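Local coordinates for protein 1d10 (Caenorhabditis elegans, PDB 1T9F) that is of unknown function but is made with a signal sequence and folds as a beta-trefoil of MIR repeats, as in SDF2-like proteins, at residues Thr8-Leu13 with Ala61-Gly66; Trp53-Ala58 with Ile75-Leu80. All blocks are in the same frame, centred on the assembly; numbering follows the deposited sequence.

Contact 1. Residues Thr8-Leu13 with Ala61-Gly66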
# COMPACT_ATOMS: atom_id res chain seq x y z
N THR A 8 -12.29 -7.50 -4.37
CA THR A 8 -12.48 -8.73 -3.61
C THR A 8 -11.25 -9.27 -2.89
O THR A 8 -10.11 -8.97 -3.26
CB THR A 8 -13.03 -9.84 -4.53
OG1 THR A 8 -12.04 -10.17 -5.52
CG2 THR A 8 -14.30 -9.37 -5.23
N CYS A 9 -11.49 -10.08 -1.87
CA CYS A 9 -10.42 -10.65 -1.08
C CYS A 9 -9.57 -11.61 -1.92
O CYS A 9 -10.10 -12.42 -2.67
CB CYS A 9 -11.01 -11.36 0.13
SG CYS A 9 -9.96 -11.26 1.60
N TYR A 10 -8.25 -11.48 -1.78
CA TYR A 10 -7.27 -12.28 -2.52
C TYR A 10 -7.14 -11.88 -3.98
O TYR A 10 -6.47 -12.56 -4.76
CB TYR A 10 -7.57 -13.78 -2.40
CG TYR A 10 -7.34 -14.30 -1.01
CD1 TYR A 10 -6.12 -14.13 -0.37
CD2 TYR A 10 -8.37 -14.93 -0.31
CE1 TYR A 10 -5.92 -14.57 0.94
CE2 TYR A 10 -8.18 -15.38 0.99
CZ TYR A 10 -6.96 -15.19 1.61
OH TYR A 10 -6.78 -15.63 2.90
N SER A 11 -7.78 -10.79 -4.37
CA SER A 11 -7.65 -10.33 -5.74
C SER A 11 -6.24 -9.75 -5.84
O SER A 11 -5.65 -9.38 -4.83
CB SER A 11 -8.71 -9.26 -6.06
OG SER A 11 -8.61 -8.18 -5.16
N VAL A 12 -5.69 -9.69 -7.05
CA VAL A 12 -4.36 -9.14 -7.26
C VAL A 12 -4.51 -7.92 -8.15
O VAL A 12 -5.13 -8.00 -9.21
CB VAL A 12 -3.43 -10.14 -7.99
CG1 VAL A 12 -2.09 -9.48 -8.27
CG2 VAL A 12 -3.23 -11.37 -7.15
N LEU A 13 -3.95 -6.80 -7.73
CA LEU A 13 -4.08 -5.58 -8.51
C LEU A 13 -2.98 -4.56 -8.26
O LEU A 13 -2.07 -4.79 -7.45
CB LEU A 13 -5.45 -4.97 -8.22
CG LEU A 13 -5.90 -5.10 -6.77
CD1 LEU A 13 -5.10 -4.15 -5.93
CD2 LEU A 13 -7.38 -4.82 -6.63
N ALA A 61 -8.33 -11.75 11.00
CA ALA A 61 -9.58 -11.99 10.29
C ALA A 61 -9.37 -13.09 9.27
O ALA A 61 -8.27 -13.64 9.14
CB ALA A 61 -10.04 -10.72 9.60
N LYS A 62 -10.43 -13.41 8.54
CA LYS A 62 -10.38 -14.44 7.51
C LYS A 62 -11.40 -14.06 6.44
O LYS A 62 -12.37 -13.36 6.72
CB LYS A 62 -10.72 -15.80 8.11
CG LYS A 62 -12.06 -15.83 8.83
CD LYS A 62 -12.30 -17.15 9.55
CE LYS A 62 -13.57 -17.10 10.37
NZ LYS A 62 -13.77 -18.34 11.18
N CYS A 63 -11.18 -14.52 5.22
CA CYS A 63 -12.09 -14.20 4.14
C CYS A 63 -12.05 -15.29 3.08
O CYS A 63 -11.20 -16.17 3.11
CB CYS A 63 -11.69 -12.89 3.48
SG CYS A 63 -10.21 -13.08 2.44
N ASN A 64 -12.98 -15.22 2.14
CA ASN A 64 -13.05 -16.18 1.05
C ASN A 64 -12.77 -15.45 -0.26
O ASN A 64 -13.30 -14.37 -0.51
CB ASN A 64 -14.45 -16.80 0.99
CG ASN A 64 -14.72 -17.70 2.18
OD1 ASN A 64 -15.86 -17.82 2.63
ND2 ASN A 64 -13.69 -18.36 2.68
N ARG A 65 -11.91 -16.04 -1.09
CA ARG A 65 -11.59 -15.43 -2.37
C ARG A 65 -12.91 -15.02 -3.02
O ARG A 65 -13.85 -15.82 -3.07
CB ARG A 65 -10.84 -16.42 -3.27
CG ARG A 65 -10.63 -17.80 -2.65
CD ARG A 65 -11.96 -18.54 -2.48
NE ARG A 65 -11.87 -19.65 -1.54
CZ ARG A 65 -12.89 -20.42 -1.19
NH1 ARG A 65 -14.10 -20.20 -1.71
NH2 ARG A 65 -12.72 -21.40 -0.31
N GLY A 66 -12.98 -13.79 -3.52
CA GLY A 66 -14.21 -13.34 -4.14
C GLY A 66 -15.07 -12.51 -3.20
O GLY A 66 -16.00 -11.83 -3.63
O HOH W 1 -9.03 -16.43 4.56

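Contact 2. Residues Trp53-Ala58 with Ile75-Leu80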
# COMPACT_ATOMS: atom_id res chain seq x y z
N TRP A 53 0.10 -6.35 -6.10
CA TRP A 53 -0.15 -6.62 -4.69
C TRP A 53 -1.40 -7.47 -4.53
O TRP A 53 -2.35 -7.35 -5.30
CB TRP A 53 -0.35 -5.32 -3.92
CG TRP A 53 0.79 -4.38 -4.01
CD1 TRP A 53 1.09 -3.55 -5.05
CD2 TRP A 53 1.81 -4.19 -3.03
NE1 TRP A 53 2.23 -2.84 -4.76
CE2 TRP A 53 2.69 -3.21 -3.53
CE3 TRP A 53 2.05 -4.74 -1.76
CZ2 TRP A 53 3.81 -2.77 -2.81
CZ3 TRP A 53 3.16 -4.31 -1.04
CH2 TRP A 53 4.03 -3.33 -1.57
N GLN A 54 -1.41 -8.32 -3.51
CA GLN A 54 -2.57 -9.16 -3.27
C GLN A 54 -3.26 -8.79 -1.98
O GLN A 54 -2.63 -8.68 -0.92
CB GLN A 54 -2.16 -10.64 -3.22
CG GLN A 54 -3.34 -11.57 -3.00
CD GLN A 54 -2.96 -13.01 -3.27
OE1 GLN A 54 -1.85 -13.44 -2.95
NE2 GLN A 54 -3.89 -13.78 -3.84
N ILE A 55 -4.56 -8.57 -2.07
CA ILE A 55 -5.35 -8.21 -0.91
C ILE A 55 -5.59 -9.42 -0.02
O ILE A 55 -6.10 -10.44 -0.47
CB ILE A 55 -6.70 -7.61 -1.33
CG1 ILE A 55 -6.45 -6.36 -2.19
CG2 ILE A 55 -7.52 -7.26 -0.10
CD1 ILE A 55 -7.69 -5.80 -2.79
N PHE A 56 -5.21 -9.28 1.25
CA PHE A 56 -5.38 -10.32 2.26
C PHE A 56 -6.31 -9.82 3.37
O PHE A 56 -6.41 -8.62 3.60
CB PHE A 56 -4.04 -10.68 2.91
CG PHE A 56 -3.33 -11.83 2.25
CD1 PHE A 56 -2.87 -11.72 0.95
CD2 PHE A 56 -3.11 -13.01 2.94
CE1 PHE A 56 -2.20 -12.78 0.34
CE2 PHE A 56 -2.43 -14.08 2.34
CZ PHE A 56 -1.98 -13.96 1.04
N PRO A 57 -6.99 -10.74 4.07
CA PRO A 57 -7.88 -10.28 5.15
C PRO A 57 -6.96 -9.76 6.25
O PRO A 57 -5.76 -10.03 6.23
CB PRO A 57 -8.62 -11.55 5.55
CG PRO A 57 -7.61 -12.64 5.28
CD PRO A 57 -7.03 -12.21 3.94
N ALA A 58 -7.52 -9.00 7.20
CA ALA A 58 -6.72 -8.45 8.30
C ALA A 58 -6.01 -9.56 9.06
O ALA A 58 -6.42 -10.72 8.99
CB ALA A 58 -7.62 -7.65 9.23
N ILE A 75 -7.27 -4.54 6.00
CA ILE A 75 -6.74 -5.53 5.07
C ILE A 75 -5.24 -5.54 5.22
O ILE A 75 -4.68 -4.74 5.97
CB ILE A 75 -7.04 -5.20 3.59
CG1 ILE A 75 -6.39 -3.86 3.21
CG2 ILE A 75 -8.53 -5.19 3.35
CD1 ILE A 75 -6.49 -3.52 1.72
N ARG A 76 -4.60 -6.47 4.52
CA ARG A 76 -3.16 -6.57 4.48
C ARG A 76 -2.86 -6.63 2.99
O ARG A 76 -3.68 -7.12 2.21
CB ARG A 76 -2.68 -7.84 5.18
CG ARG A 76 -2.54 -7.71 6.70
CD ARG A 76 -2.01 -8.99 7.32
NE ARG A 76 -2.95 -10.08 7.11
CZ ARG A 76 -2.65 -11.38 7.20
NH1 ARG A 76 -1.42 -11.76 7.50
NH2 ARG A 76 -3.59 -12.29 6.97
N LEU A 77 -1.71 -6.10 2.58
CA LEU A 77 -1.36 -6.11 1.17
C LEU A 77 -0.04 -6.84 0.98
O LEU A 77 1.01 -6.41 1.46
CB LEU A 77 -1.24 -4.67 0.64
CG LEU A 77 -2.55 -3.91 0.43
CD1 LEU A 77 -2.26 -2.46 0.02
CD2 LEU A 77 -3.38 -4.61 -0.65
N LYS A 78 -0.11 -7.96 0.27
CA LYS A 78 1.06 -8.78 0.00
C LYS A 78 1.75 -8.44 -1.32
O LYS A 78 1.11 -8.39 -2.37
CB LYS A 78 0.64 -10.25 -0.02
CG LYS A 78 1.82 -11.23 -0.09
CD LYS A 78 1.31 -12.65 -0.13
CE LYS A 78 2.45 -13.65 -0.07
NZ LYS A 78 1.92 -15.03 -0.14
N HIS A 79 3.05 -8.17 -1.26
CA HIS A 79 3.80 -7.87 -2.47
C HIS A 79 4.09 -9.24 -3.09
O HIS A 79 4.84 -10.04 -2.52
CB HIS A 79 5.09 -7.13 -2.13
CG HIS A 79 5.89 -6.75 -3.33
ND1 HIS A 79 7.17 -7.22 -3.55
CD2 HIS A 79 5.60 -5.93 -4.37
CE1 HIS A 79 7.63 -6.70 -4.68
NE2 HIS A 79 6.70 -5.92 -5.20
N LEU A 80 3.48 -9.50 -4.24
CA LEU A 80 3.60 -10.80 -4.89
C LEU A 80 4.99 -11.36 -5.16
O LEU A 80 5.25 -12.51 -4.83
CB LEU A 80 2.81 -10.81 -6.20
CG LEU A 80 1.30 -11.04 -6.10
CD1 LEU A 80 0.75 -11.29 -7.49
CD2 LEU A 80 1.00 -12.22 -5.19
O HOH W 2 -0.43 -15.50 -2.18

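Contact 1. Residues Thr8-Leu13 with Ala61-Gly66
The Tyr10 ring meets Cys63 obliquely and Arg65 at its edge: the SG of Cys63 stands 4.1 Å from the ring centroid, 39° off the normal, in a sulfur-aromatic contact, while the backbone N of Arg65 lies near the ring plane beside CD2. Water 1, also in that plane, takes a bond from Cys63 N and is hydrogen-bonded to Tyr10 OH at 2.9 Å, tying the phenol to the 61-66 loop. The guanidinium of Arg65 is turned away from Tyr10 and has Asn64 CB offset over one face; the start of this side chain, with CB nearest, approaches CD2 of Tyr10 before the chain leads away. Beside the ring runs the Cys9-Cys63 disulfide, SG to SG 2.0 Å, with a chi3 of -87°, close to the relaxed right angle. Cys63 SG sits between its own backbone N and carbonyl carbon (chi1 74°), which directs it at Cys9. Farther along, Gly66 N gives a weak bond of 3.3 Å to Cys9 O, which Arg65 CA also approaches through its C-H, and Thr8 CG2 rests on Gly66 O. Thr8 O, gripped by both N and OG of Ser11, closes a type II turn. A covalent link thus carries the contact: beyond the weak bond and the shared water, the disulfide pins a surface loop to the chain entering strand 12-17, with Arg65 N buried and lacking a polar partner.

Contact 2. Residues Trp53-Ala58 with Ile75-Leu80
Arg76 sets off with CG anti to its carbonyl carbon (chi1 -84°) and then bends at chi3 (-64°), which folds its guanidinium back onto Pro57 O. That oxygen lies in the guanidinium plane and is gripped side-on, by NE at 2.9 Å in the carbonyl plane and by NH2 at 3.2 Å from above it. Phe56 CD2 lies over one face of the guanidinium, whose NH2 in turn sits at the edge of the phenyl ring, the two planes nearly perpendicular. Were Arg76 replaced by an alanine, Pro57 O would probably lose both of these donors and a gap would open beside Phe56. Lys78 runs out fully extended, its CD 3.5 Å from Phe56 CE1; its NZ shares water 2 with Gln54 OE1 and forms a salt bridge with Glu108, while Gln54 NE2 bonds Tyr10 O. Trp53, Ile55, Leu77 and His79 occupy the other face of the sheet. There His79 CB lies over the six-membered ring of Trp53, 4.0 Å from its centroid, and the imidazole presents its edge to the same indole, while His79 ND1 and NE2 are held by Thr82 and Asn50. Ile55 CG1 and Leu77 CD2 lie side by side, and Ile55 CG2 meets Ile75 CG2. The backbones join antiparallel through two hydrogen-bonded pairs: Gln54 with Lys78, whose Gln54 N to Lys78 O bond is 2.8 Å, and Phe56 with Arg76. In the six-stranded barrel of the beta-trefoil, strand 53-57 lies between strands 12-17 and 74-79, and 74-79 pairs in turn with 117-120; Leu86 of strand 85-89 packs on Trp53 and Leu77, while Phe85 touches Arg76 and Lys78.

Contacts 1 and 2 have centres about 8 Å apart and meet along strand 53-57. Tyr10 N lies 2.7 Å from Ile55 O and Leu13 N 3.0 Å from Trp53 O, both probable hydrogen bonds, so 8-13 flanks 53-58 on the edge away from 75-80. Tyr10 also bridges the two: its ring packs edge-to-face on Phe56, and its OH comes within 3.6 Å of Pro57 CD. Val12 CG1 reaches Leu80 CD1 at 3.5 Å. The segments alternate along the chain, and the 61-66 loop of contact 1 lies in the connection between the paired strands of contact 2, so the disulfide fastens that connection at the barrel's surface.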